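Local coordinates for protein beta sliding clamp (Borrelia burgdorferi, PDB 6DJ8) that probably forms a ring-shaped head-to-tail dimer around DNA, tethering DNA polymerases and other proteins to it and making them processive, at residues V79-N85 / E129-S133; A92-Y96 / E124-K128; R302-L306 / P389-G393; L311-L315 / E327-D332; L194-T198 / Y265-K269. All blocks are in the same frame, centred on the assembly; numbering follows the deposited sequence.

Interaction 1: residues V79-N85 / E129-S133; sequences VLINASN and EPTFS
Leu80 and Phe132 form the tight end of this contact. Phe132 N donates an almost straight bond to Leu80 O (2.9 Å, 174°). The same carbonyl oxygen lies in the plane of the Phe132 ring, at its edge, 3.4 Å from CD1. Leu80 CD2 presses on the root of the ring, 3.8 Å from Phe132 CG. A chi1 of -172° swings Leu80 CG away from its own N and carries the branch to the phenyl group. Next to this pair, Val79 CG1 meets Thr131 CG2 at 3.6 Å, the two side chains standing roughly square to each other. Ile81 reaches with CD1 to Glu129 CB (3.9 Å).

Past Ile81 the segments separate and water takes over. One water accepts from Asn82 N and donates to Pro130 O. A second accepts from Asn85 ND2 and donates to both Glu129 OE1 and Pro130 O. The Glu129 chain bends at chi2, and its OE1 lies 3.3 Å from Asn85 CB. Its main polar partners are Tyr297 and Arg324 of the second subunit. Asn82 OD1 accepts from Asn85 N and caps helix 83-92.

Leu80 also packs on helix 135-140, and Val79 and Ile81 on Leu110. The contact thus joins strands 77-82 and 126-130, each outermost in its sheet within the chain, with the strand-to-helix step after Asn82, in the N-terminal domain of the DNA-encircling ring.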
# COMPACT_ATOMS: atom_id res chain seq x y z
N VAL A 79 8.80 -30.67 12.44
CA VAL A 79 9.62 -29.47 12.60
C VAL A 79 8.72 -28.31 13.01
O VAL A 79 7.68 -28.07 12.39
CB VAL A 79 10.38 -29.11 11.30
CG1 VAL A 79 11.02 -27.76 11.45
CG2 VAL A 79 11.45 -30.15 11.02
N LEU A 80 9.13 -27.59 14.05
CA LEU A 80 8.50 -26.33 14.44
C LEU A 80 9.39 -25.19 13.98
O LEU A 80 10.56 -25.11 14.37
CB LEU A 80 8.30 -26.28 15.95
CG LEU A 80 7.47 -25.14 16.52
CD1 LEU A 80 6.02 -25.30 16.10
CD2 LEU A 80 7.61 -25.12 18.04
N ILE A 81 8.85 -24.31 13.13
CA ILE A 81 9.67 -23.25 12.53
C ILE A 81 8.87 -21.96 12.45
O ILE A 81 7.68 -21.97 12.12
CB ILE A 81 10.20 -23.66 11.15
CG1 ILE A 81 11.01 -22.53 10.51
CG2 ILE A 81 9.06 -24.04 10.22
CD1 ILE A 81 11.70 -22.99 9.26
N ASN A 82 9.53 -20.85 12.76
CA ASN A 82 8.94 -19.52 12.63
C ASN A 82 8.28 -19.35 11.27
O ASN A 82 8.92 -19.54 10.24
CB ASN A 82 10.02 -18.47 12.84
CG ASN A 82 9.52 -17.07 12.63
OD1 ASN A 82 9.73 -16.48 11.56
ND2 ASN A 82 8.82 -16.54 13.63
N ALA A 83 6.98 -18.99 11.28
CA ALA A 83 6.21 -18.99 10.04
C ALA A 83 6.72 -17.95 9.05
O ALA A 83 6.75 -18.21 7.84
CB ALA A 83 4.73 -18.72 10.34
N SER A 84 7.06 -16.76 9.54
CA SER A 84 7.50 -15.67 8.66
C SER A 84 8.82 -16.01 7.97
O SER A 84 8.99 -15.77 6.77
CB SER A 84 7.62 -14.39 9.50
OG SER A 84 8.07 -13.30 8.72
N ASN A 85 9.77 -16.60 8.71
CA ASN A 85 11.03 -16.99 8.09
C ASN A 85 10.83 -18.10 7.07
O ASN A 85 11.42 -18.07 5.98
CB ASN A 85 12.04 -17.42 9.15
CG ASN A 85 12.52 -16.27 10.00
OD1 ASN A 85 12.25 -15.11 9.70
ND2 ASN A 85 13.24 -16.59 11.07
N GLU A 129 17.51 -22.28 7.62
CA GLU A 129 16.46 -21.71 8.46
C GLU A 129 16.49 -22.38 9.83
O GLU A 129 16.20 -23.59 9.94
CB GLU A 129 15.09 -21.88 7.81
CG GLU A 129 14.87 -21.03 6.56
CD GLU A 129 14.73 -19.54 6.87
OE1 GLU A 129 14.64 -19.17 8.06
OE2 GLU A 129 14.69 -18.73 5.90
N PRO A 130 16.81 -21.65 10.88
CA PRO A 130 16.82 -22.24 12.21
C PRO A 130 15.42 -22.65 12.63
O PRO A 130 14.42 -22.06 12.21
CB PRO A 130 17.40 -21.15 13.12
CG PRO A 130 17.44 -19.89 12.28
CD PRO A 130 17.57 -20.39 10.87
N THR A 131 15.37 -23.72 13.42
CA THR A 131 14.12 -24.31 13.88
C THR A 131 14.09 -24.38 15.40
O THR A 131 15.09 -24.15 16.08
CB THR A 131 13.93 -25.72 13.31
OG1 THR A 131 15.02 -26.55 13.76
CG2 THR A 131 13.92 -25.68 11.79
N PHE A 132 12.91 -24.70 15.94
CA PHE A 132 12.84 -24.93 17.37
C PHE A 132 13.37 -26.32 17.70
O PHE A 132 13.53 -27.17 16.82
CB PHE A 132 11.40 -24.76 17.86
CG PHE A 132 10.97 -23.34 17.91
CD1 PHE A 132 10.46 -22.71 16.78
CD2 PHE A 132 11.12 -22.59 19.07
CE1 PHE A 132 10.09 -21.38 16.81
CE2 PHE A 132 10.75 -21.26 19.12
CZ PHE A 132 10.24 -20.65 17.99
N SER A 133 13.69 -26.51 18.97
CA SER A 133 14.09 -27.81 19.48
C SER A 133 12.90 -28.76 19.49
O SER A 133 11.74 -28.35 19.47
CB SER A 133 14.69 -27.69 20.89
O HOH W 1 12.28 -21.11 13.74
O HOH W 2 13.77 -19.39 10.98

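Interaction 2: residues A92-Y96 / E124-K128; sequences AFNFY and EDHLK
Asp125 O accepts from a water at 2.8 Å, and the same water is hydrogen-bonded to Tyr96 OH, bridging the two segments. The Asp125 carboxylate is also closely approached. Phe95 CZ comes to 3.3 Å from OD2, with the oxygen in the plane of the ring at its edge. Tyr96 OH lies 3.4 Å from Asp125 OD2. Both ring planes are turned nearly 60° from the carboxylate. With chi1 at 63°, the far end of the Phe95 ring comes near Asp125 although CB does not point there. The other oxygen, Asp125 OD1, accepts from Phe329 N of the second subunit.

The apolar half centres on Phe93. Leu127 CG sits over one ring face in a CH-pi contact, 3.8 Å from the centroid of the Phe93 ring. Tyr96 CE2 covers the opposite face. His126 N lies in the ring plane at the edge, near CZ. A type I turn from Phe93 to Tyr96, closed by Tyr96 N to Phe93 O, brings the three aromatic rings together.

The turn follows helix 83-92 and leads into strand 98-104. It packs against strand 126-130, which pairs with strand 109-114 and, on its other side, carries the sheet on into the second subunit.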
# COMPACT_ATOMS: atom_id res chain seq x y z
N ALA A 92 11.93 -16.90 -1.35
CA ALA A 92 13.29 -16.70 -1.86
C ALA A 92 13.60 -17.69 -2.97
O ALA A 92 14.28 -17.34 -3.94
CB ALA A 92 14.29 -16.83 -0.71
N PHE A 93 13.06 -18.91 -2.88
CA PHE A 93 13.31 -19.96 -3.85
C PHE A 93 12.14 -20.16 -4.83
O PHE A 93 12.04 -21.22 -5.45
CB PHE A 93 13.65 -21.26 -3.11
CG PHE A 93 15.15 -21.43 -2.85
CD1 PHE A 93 16.03 -20.38 -3.06
CD2 PHE A 93 15.66 -22.64 -2.40
CE1 PHE A 93 17.41 -20.53 -2.83
CE2 PHE A 93 17.04 -22.81 -2.16
CZ PHE A 93 17.92 -21.74 -2.38
N ASN A 94 11.28 -19.16 -5.02
CA ASN A 94 10.16 -19.35 -5.94
C ASN A 94 10.59 -19.59 -7.39
O ASN A 94 9.75 -20.01 -8.19
CB ASN A 94 9.20 -18.16 -5.85
CG ASN A 94 9.83 -16.87 -6.25
OD1 ASN A 94 10.46 -16.76 -7.28
ND2 ASN A 94 9.72 -15.87 -5.38
N PHE A 95 11.85 -19.34 -7.76
CA PHE A 95 12.21 -19.63 -9.15
C PHE A 95 12.52 -21.11 -9.38
O PHE A 95 12.81 -21.50 -10.51
CB PHE A 95 13.39 -18.73 -9.63
CG PHE A 95 14.68 -18.93 -8.89
CD1 PHE A 95 14.83 -18.48 -7.59
CD2 PHE A 95 15.76 -19.53 -9.51
CE1 PHE A 95 16.04 -18.64 -6.91
CE2 PHE A 95 16.97 -19.70 -8.83
CZ PHE A 95 17.11 -19.24 -7.53
N TYR A 96 12.44 -21.95 -8.35
CA TYR A 96 12.50 -23.40 -8.51
C TYR A 96 11.09 -23.97 -8.56
O TYR A 96 10.23 -23.60 -7.76
CB TYR A 96 13.25 -24.07 -7.36
CG TYR A 96 14.72 -23.77 -7.32
CD1 TYR A 96 15.56 -24.16 -8.36
CD2 TYR A 96 15.27 -23.09 -6.25
CE1 TYR A 96 16.92 -23.89 -8.31
CE2 TYR A 96 16.61 -22.81 -6.20
CZ TYR A 96 17.43 -23.21 -7.23
OH TYR A 96 18.75 -22.93 -7.15
N GLU A 124 25.77 -24.26 -5.24
CA GLU A 124 24.35 -24.15 -5.53
C GLU A 124 23.71 -23.22 -4.51
O GLU A 124 24.17 -23.12 -3.37
CB GLU A 124 23.65 -25.52 -5.46
CG GLU A 124 24.15 -26.58 -6.44
CD GLU A 124 23.77 -26.27 -7.89
OE1 GLU A 124 24.44 -26.79 -8.82
OE2 GLU A 124 22.81 -25.50 -8.10
N ASP A 125 22.63 -22.56 -4.91
CA ASP A 125 21.91 -21.71 -3.97
C ASP A 125 21.43 -22.53 -2.78
O ASP A 125 21.03 -23.69 -2.91
CB ASP A 125 20.72 -21.03 -4.66
CG ASP A 125 21.14 -20.22 -5.89
OD1 ASP A 125 22.33 -19.86 -5.99
OD2 ASP A 125 20.27 -19.95 -6.75
N HIS A 126 21.46 -21.91 -1.60
CA HIS A 126 21.24 -22.65 -0.36
C HIS A 126 20.71 -21.70 0.70
O HIS A 126 21.20 -20.57 0.83
CB HIS A 126 22.54 -23.31 0.11
CG HIS A 126 22.35 -24.30 1.21
ND1 HIS A 126 22.12 -25.64 0.99
CD2 HIS A 126 22.37 -24.15 2.56
CE1 HIS A 126 22.01 -26.27 2.14
NE2 HIS A 126 22.16 -25.38 3.11
N LEU A 127 19.72 -22.17 1.46
CA LEU A 127 19.15 -21.43 2.58
C LEU A 127 19.27 -22.27 3.84
O LEU A 127 19.14 -23.49 3.79
CB LEU A 127 17.68 -21.10 2.35
CG LEU A 127 17.24 -20.61 0.97
CD1 LEU A 127 15.70 -20.46 0.90
CD2 LEU A 127 17.92 -19.26 0.62
N LYS A 128 19.49 -21.61 4.97
CA LYS A 128 19.51 -22.28 6.26
C LYS A 128 18.54 -21.56 7.17
O LYS A 128 18.72 -20.38 7.46
CB LYS A 128 20.92 -22.29 6.88
CG LYS A 128 21.93 -23.11 6.11
CD LYS A 128 23.22 -23.31 6.92
CE LYS A 128 24.24 -24.14 6.14
NZ LYS A 128 25.60 -24.17 6.79
O HOH W 3 19.54 -24.87 -4.91

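Interaction 3: residues R302-L306 / P389-G393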
# COMPACT_ATOMS: atom_id res chain seq x y z
N ARG A 302 -18.26 10.20 11.32
CA ARG A 302 -18.89 9.47 10.23
C ARG A 302 -20.33 9.92 9.98
O ARG A 302 -21.05 9.28 9.20
CB ARG A 302 -18.86 7.94 10.44
CG ARG A 302 -17.50 7.39 10.93
CD ARG A 302 -16.31 7.95 10.13
NE ARG A 302 -16.23 7.48 8.75
CZ ARG A 302 -15.93 8.25 7.70
NH1 ARG A 302 -15.87 7.72 6.48
NH2 ARG A 302 -15.71 9.55 7.86
N LYS A 303 -20.76 11.05 10.57
CA LYS A 303 -22.17 11.44 10.52
C LYS A 303 -22.51 11.94 9.12
O LYS A 303 -22.06 13.01 8.71
CB LYS A 303 -22.48 12.52 11.55
CG LYS A 303 -23.97 12.94 11.56
CD LYS A 303 -24.32 13.88 12.72
CE LYS A 303 -25.67 14.54 12.49
NZ LYS A 303 -26.03 15.62 13.46
N LEU A 304 -23.29 11.16 8.40
CA LEU A 304 -23.82 11.53 7.10
C LEU A 304 -25.30 11.86 7.25
O LEU A 304 -26.04 11.09 7.86
CB LEU A 304 -23.64 10.38 6.12
CG LEU A 304 -24.34 10.49 4.78
CD1 LEU A 304 -23.67 11.61 3.97
CD2 LEU A 304 -24.25 9.15 4.05
N VAL A 305 -25.74 13.01 6.73
CA VAL A 305 -27.16 13.39 6.83
C VAL A 305 -27.86 13.07 5.52
O VAL A 305 -27.48 13.59 4.46
CB VAL A 305 -27.33 14.87 7.20
CG1 VAL A 305 -28.84 15.25 7.16
CG2 VAL A 305 -26.75 15.16 8.56
N LEU A 306 -28.88 12.22 5.60
CA LEU A 306 -29.66 11.78 4.45
C LEU A 306 -31.02 12.46 4.47
O LEU A 306 -31.67 12.52 5.52
CB LEU A 306 -29.90 10.27 4.46
CG LEU A 306 -28.70 9.34 4.46
CD1 LEU A 306 -29.15 7.89 4.52
CD2 LEU A 306 -27.88 9.62 3.22
N PRO A 389 -29.99 4.59 12.99
CA PRO A 389 -29.59 5.96 12.68
C PRO A 389 -28.86 6.59 13.85
O PRO A 389 -29.00 6.19 15.00
CB PRO A 389 -30.92 6.68 12.40
CG PRO A 389 -31.94 5.89 13.17
CD PRO A 389 -31.45 4.47 13.05
N MET A 390 -28.06 7.60 13.52
CA MET A 390 -27.44 8.45 14.52
C MET A 390 -28.39 9.60 14.88
O MET A 390 -29.25 9.98 14.09
CB MET A 390 -26.12 9.01 13.99
CG MET A 390 -25.06 7.93 13.75
SD MET A 390 -23.57 8.57 12.97
CE MET A 390 -23.06 9.79 14.18
N SER A 391 -28.25 10.13 16.09
CA SER A 391 -29.09 11.25 16.57
C SER A 391 -28.83 12.47 15.70
O SER A 391 -27.69 12.87 15.58
CB SER A 391 -28.85 11.57 17.98
OG SER A 391 -29.13 10.45 18.78
N LEU A 392 -29.88 13.07 15.19
CA LEU A 392 -29.71 14.12 14.20
C LEU A 392 -29.26 15.43 14.85
O LEU A 392 -28.28 16.04 14.42
CB LEU A 392 -30.99 14.31 13.39
CG LEU A 392 -30.85 15.20 12.16
CD1 LEU A 392 -29.57 14.91 11.40
CD2 LEU A 392 -32.06 14.97 11.27
N GLY A 393 -29.96 15.87 15.90
CA GLY A 393 -29.61 17.09 16.59
C GLY A 393 -30.29 18.34 16.05
O GLY A 393 -30.62 19.27 16.79
OXT GLY A 393 -30.53 18.46 14.85
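Lys303 and Met390 lie aslant to one another, the thioether meeting the root of the lysine. Met390 CE touches Lys303 CB at 3.8 Å, and Met390 SD is 4.0 Å from Lys303 CA. The methionine chain bends at its last torsion (chi3 59°), which turns the methyl group in towards the strand. Lys303 leaves the backbone with CG pointing away from N (chi1 -178°) and stays extended to the tip. It therefore runs past Met390 and on to the end of the chain. There its ammonium group donates to a backbone carbonyl: Lys303 NZ is modelled 2.5 Å from Leu392 O. That separation is unusually short, and Gly393 beyond it is poorly ordered, so the exact length is doubtful.

Strand 303-308 lies in the four-stranded sheet of the C-terminal domain, between strands 312-318 and 342-347. The last residues, 389-393, have no regular structure and pass beside strand 342-347, where Met390 bonds through its backbone to Ala345. The bound natural-product peptide touches this tail. Ser391 makes backbone hydrogen bonds to it, and Met390 packs on one of its modified side chains.

The Leu392 and Val305 side chains are nearly perpendicular. Leu392 CD1 stands 4.0 Å from Val305 CG2 and 4.1 Å from Lys303 CE, so one methyl touches both a valine branch and the aliphatic end of the lysine. Val343 touches both Leu392 and Val305.

Interaction 4: residues L311-L315 / E327-D332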
# COMPACT_ATOMS: atom_id res chain seq x y z
N LEU A 311 -38.74 13.24 -4.96
CA LEU A 311 -37.97 13.47 -6.17
C LEU A 311 -36.49 13.14 -6.04
O LEU A 311 -35.84 12.92 -7.07
CB LEU A 311 -38.12 14.92 -6.64
CG LEU A 311 -39.52 15.31 -7.10
CD1 LEU A 311 -39.48 16.68 -7.74
CD2 LEU A 311 -40.12 14.27 -8.05
N GLN A 312 -35.94 13.10 -4.83
CA GLN A 312 -34.51 12.91 -4.73
C GLN A 312 -34.14 12.40 -3.35
O GLN A 312 -34.88 12.58 -2.38
CB GLN A 312 -33.75 14.22 -4.97
CG GLN A 312 -33.87 15.13 -3.76
CD GLN A 312 -34.41 16.48 -4.09
OE1 GLN A 312 -34.73 16.76 -5.24
NE2 GLN A 312 -34.55 17.31 -3.07
N LEU A 313 -32.95 11.81 -3.28
CA LEU A 313 -32.26 11.52 -2.04
C LEU A 313 -31.11 12.51 -1.93
O LEU A 313 -30.30 12.62 -2.86
CB LEU A 313 -31.72 10.09 -2.02
CG LEU A 313 -30.74 9.73 -0.91
CD1 LEU A 313 -31.39 9.86 0.46
CD2 LEU A 313 -30.13 8.33 -1.12
N LYS A 314 -31.02 13.21 -0.80
CA LYS A 314 -29.97 14.19 -0.57
C LYS A 314 -28.94 13.61 0.39
O LYS A 314 -29.30 13.06 1.44
CB LYS A 314 -30.55 15.49 -0.00
CG LYS A 314 -29.49 16.54 0.33
CD LYS A 314 -30.09 17.77 1.01
CE LYS A 314 -29.05 18.89 1.03
NZ LYS A 314 -29.28 19.93 2.07
N LEU A 315 -27.67 13.70 0.03
CA LEU A 315 -26.57 13.28 0.89
C LEU A 315 -25.78 14.52 1.27
O LEU A 315 -25.31 15.25 0.39
CB LEU A 315 -25.64 12.27 0.20
CG LEU A 315 -26.18 11.23 -0.79
CD1 LEU A 315 -25.00 10.56 -1.49
CD2 LEU A 315 -27.05 10.20 -0.11
N GLU A 327 -22.89 18.65 -0.74
CA GLU A 327 -24.26 18.18 -0.93
C GLU A 327 -24.38 17.48 -2.27
O GLU A 327 -24.05 18.06 -3.31
CB GLU A 327 -25.27 19.33 -0.89
CG GLU A 327 -25.27 20.18 0.36
CD GLU A 327 -26.18 21.40 0.24
OE1 GLU A 327 -27.20 21.46 0.96
OE2 GLU A 327 -25.91 22.26 -0.63
N PHE A 328 -24.87 16.24 -2.26
CA PHE A 328 -25.08 15.48 -3.48
C PHE A 328 -26.49 14.92 -3.52
O PHE A 328 -27.03 14.48 -2.50
CB PHE A 328 -24.11 14.33 -3.63
CG PHE A 328 -22.65 14.76 -3.65
CD1 PHE A 328 -21.97 15.00 -2.47
CD2 PHE A 328 -21.97 14.90 -4.85
CE1 PHE A 328 -20.61 15.41 -2.47
CE2 PHE A 328 -20.63 15.31 -4.87
CZ PHE A 328 -19.95 15.55 -3.67
N PHE A 329 -27.04 14.87 -4.73
CA PHE A 329 -28.41 14.45 -4.98
C PHE A 329 -28.43 13.27 -5.93
O PHE A 329 -27.62 13.20 -6.87
CB PHE A 329 -29.22 15.61 -5.55
CG PHE A 329 -29.36 16.76 -4.60
CD1 PHE A 329 -28.39 17.75 -4.54
CD2 PHE A 329 -30.49 16.86 -3.78
CE1 PHE A 329 -28.52 18.82 -3.67
CE2 PHE A 329 -30.63 17.92 -2.91
CZ PHE A 329 -29.64 18.90 -2.85
N ILE A 330 -29.35 12.34 -5.68
CA ILE A 330 -29.61 11.20 -6.56
C ILE A 330 -31.08 11.25 -6.94
O ILE A 330 -31.95 11.35 -6.07
CB ILE A 330 -29.26 9.87 -5.87
CG1 ILE A 330 -27.78 9.84 -5.51
CG2 ILE A 330 -29.67 8.69 -6.76
CD1 ILE A 330 -27.33 8.56 -4.71
N LYS A 331 -31.35 11.22 -8.25
CA LYS A 331 -32.70 11.44 -8.76
C LYS A 331 -33.04 10.37 -9.79
O LYS A 331 -32.23 9.49 -10.10
CB LYS A 331 -32.84 12.83 -9.37
CG LYS A 331 -32.45 13.98 -8.43
CD LYS A 331 -32.49 15.33 -9.17
CE LYS A 331 -32.20 16.48 -8.20
NZ LYS A 331 -32.13 17.81 -8.90
N ASP A 332 -34.26 10.47 -10.34
CA ASP A 332 -34.70 9.56 -11.39
C ASP A 332 -33.68 9.54 -12.53
O ASP A 332 -33.13 10.59 -12.87
CB ASP A 332 -36.08 10.00 -11.90
CG ASP A 332 -36.59 9.13 -13.03
OD1 ASP A 332 -36.23 9.39 -14.20
OD2 ASP A 332 -37.35 8.18 -12.74
O HOH W 4 -36.52 11.64 -9.15
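Lys314 lies alongside Phe329, both side chains pointing the same way from the sheet. Its CB starts 3.8 Å from Phe329 CE2. CG is the closest to the ring, 3.7 Å from the same CE2. CD keeps company with both CE2 and CZ. At CE the chain leaves the ring for the acid, passing Glu327 OE1 while still near Phe329 CZ. Lys314 NZ ends in a salt bridge to Glu327 OE1 (2.8 Å). The acid is met on its anti side, 23° out of the carboxylate plane. A chi1 of 177° and a straight chain beyond it let the lysine run along the ring and reach the glutamate.

The two segments belong to a beta hairpin, strands 312-318 and 325-331. It forms the outer side of the C-terminal domain's sheet within the chain, where pairing carries on into the second subunit. Leu315 and Phe328 form an antiparallel hydrogen-bonded pair, with Leu315 N to Phe328 O at 2.7 Å. Leu313 and Ile330 form another: Leu313 N to Ile330 O and Ile330 N to Leu313 O, each 3.0 Å. Lys314 and Phe329 between them are a non-hydrogen-bonded pair.

On the Lys314 face, Gln312 CG meets the Phe329 ring edge one atom along, at CD2 (3.8 Å). The amide stands nearly upright to the ring (81°). Lys331 NZ reaches Tyr123 O of the second subunit. On the opposite face Phe328 packs on Leu127 of that subunit, and Ile330 on Tyr335.

Interaction 5: residues L194-T198 / Y265-K269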
# COMPACT_ATOMS: atom_id res chain seq x y z
N LEU A 194 -29.97 -20.22 10.33
CA LEU A 194 -29.94 -18.77 10.25
C LEU A 194 -28.68 -18.24 10.93
O LEU A 194 -28.31 -18.70 12.01
CB LEU A 194 -31.22 -18.22 10.87
CG LEU A 194 -31.39 -16.76 11.24
CD1 LEU A 194 -32.83 -16.38 11.08
CD2 LEU A 194 -30.97 -16.65 12.68
N LEU A 195 -28.05 -17.25 10.30
CA LEU A 195 -26.88 -16.58 10.84
C LEU A 195 -27.20 -15.11 11.12
O LEU A 195 -27.86 -14.45 10.31
CB LEU A 195 -25.69 -16.67 9.89
CG LEU A 195 -24.95 -18.01 9.87
CD1 LEU A 195 -25.76 -19.12 9.18
CD2 LEU A 195 -23.59 -17.87 9.25
N VAL A 196 -26.74 -14.61 12.26
CA VAL A 196 -26.95 -13.22 12.66
C VAL A 196 -25.62 -12.68 13.17
O VAL A 196 -24.88 -13.39 13.85
CB VAL A 196 -28.03 -13.11 13.75
CG1 VAL A 196 -28.15 -11.67 14.25
CG2 VAL A 196 -29.37 -13.62 13.23
N SER A 197 -25.32 -11.42 12.84
CA SER A 197 -24.19 -10.76 13.46
C SER A 197 -24.51 -9.29 13.68
O SER A 197 -25.23 -8.68 12.89
CB SER A 197 -22.91 -10.88 12.62
OG SER A 197 -23.11 -10.32 11.34
N THR A 198 -23.93 -8.71 14.73
CA THR A 198 -24.16 -7.31 15.01
C THR A 198 -23.07 -6.79 15.92
O THR A 198 -22.43 -7.54 16.66
CB THR A 198 -25.52 -7.10 15.69
OG1 THR A 198 -25.75 -5.70 15.89
CG2 THR A 198 -25.50 -7.79 17.06
N TYR A 265 -26.84 -15.04 23.24
CA TYR A 265 -26.89 -14.01 22.22
C TYR A 265 -28.15 -13.16 22.42
O TYR A 265 -29.17 -13.67 22.88
CB TYR A 265 -26.87 -14.63 20.82
CG TYR A 265 -26.39 -13.66 19.75
CD1 TYR A 265 -25.04 -13.38 19.59
CD2 TYR A 265 -27.29 -13.03 18.92
CE1 TYR A 265 -24.61 -12.49 18.60
CE2 TYR A 265 -26.89 -12.18 17.95
CZ TYR A 265 -25.54 -11.89 17.79
OH TYR A 265 -25.18 -11.02 16.82
N PRO A 266 -28.09 -11.86 22.15
CA PRO A 266 -29.27 -11.00 22.36
C PRO A 266 -30.44 -11.41 21.49
O PRO A 266 -30.29 -12.06 20.45
CB PRO A 266 -28.77 -9.59 21.99
CG PRO A 266 -27.28 -9.65 22.21
CD PRO A 266 -26.91 -11.05 21.78
N ASP A 267 -31.64 -10.98 21.91
CA ASP A 267 -32.90 -11.23 21.21
C ASP A 267 -33.00 -10.36 19.95
O ASP A 267 -33.74 -9.38 19.90
CB ASP A 267 -34.07 -10.97 22.16
CG ASP A 267 -35.42 -11.24 21.52
OD1 ASP A 267 -35.46 -11.74 20.37
OD2 ASP A 267 -36.46 -10.94 22.16
N TYR A 268 -32.26 -10.77 18.91
CA TYR A 268 -32.27 -10.04 17.65
C TYR A 268 -33.65 -10.03 17.00
O TYR A 268 -34.00 -9.07 16.29
CB TYR A 268 -31.25 -10.65 16.67
CG TYR A 268 -31.75 -11.93 16.02
CD1 TYR A 268 -31.58 -13.15 16.65
CD2 TYR A 268 -32.42 -11.90 14.80
CE1 TYR A 268 -32.05 -14.32 16.08
CE2 TYR A 268 -32.90 -13.05 14.22
CZ TYR A 268 -32.72 -14.26 14.87
OH TYR A 268 -33.20 -15.42 14.29
N LYS A 269 -34.45 -11.08 17.22
CA LYS A 269 -35.76 -11.20 16.58
C LYS A 269 -36.64 -10.01 16.92
O LYS A 269 -37.44 -9.57 16.09
CB LYS A 269 -36.47 -12.49 17.02
O HOH W 5 -22.43 -10.43 16.65
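Val196 fits its two methyl groups against two tyrosines, Tyr265 and Tyr268. Strand 192-198 carries the valine in an antiparallel sheet that runs from the central into the C-terminal domain. The tyrosines come from the irregular stretch before strand 278-283, which leads towards the C-terminal domain. The end-to-end direction of residues 265-268 is about at right angles (94°) to that of 194-198.

One bump is Val196 CG2. It stands over the centre of the Tyr268 ring in a CH-pi contact, 3.7 Å from the centroid and 9° off the normal. The other methyl, CG1, fills the angle between the rings and lies 3.9 Å from Tyr265 CE2. Tyr268 has CG between its backbone N and carbonyl carbon (chi1 78°), and this lays the ring face over the valine. An inverse gamma turn centred on Asp267 precedes it.

Leu194 comes head-on to the far end of Tyr268, with Leu194 CD2 3.7 Å from Tyr268 CZ. At the other end of the strand, Thr198 CG2 fits against the phenol end of Tyr265, 3.3 Å from OH. Pro266 CD lies over one face of the Tyr265 ring, which also stacks with Tyr184. The bound peptide packs on Thr198 and Pro266, so the contact borders its site. A water lies in the Tyr265 ring plane at the edge, 2.8 Å from OH, and accepts from Thr198 N at 3.0 Å.

Interactions 1 and 2 share strand 126-130 in the N-terminal domain, with centres about 17 Å apart. Interactions 3 and 4 share the C-terminal sheet through neighbouring strands, and Leu306 packs against Leu313 and Leu315. Interaction 5 is the most buried and mainly apolar and aromatic. Interaction 3 lies at the surface, with a lysine reaching a backbone carbonyl and some apolar contact. Both border the bound peptide, though their nearest atoms are about 12 Å apart. Interaction 4 is held by regular strand pairing, interaction 1 by one backbone bond and apolar packing at one end, with waters at the other. Interactions 1, 2 and 4 face the second subunit, consistent with head-to-tail joining.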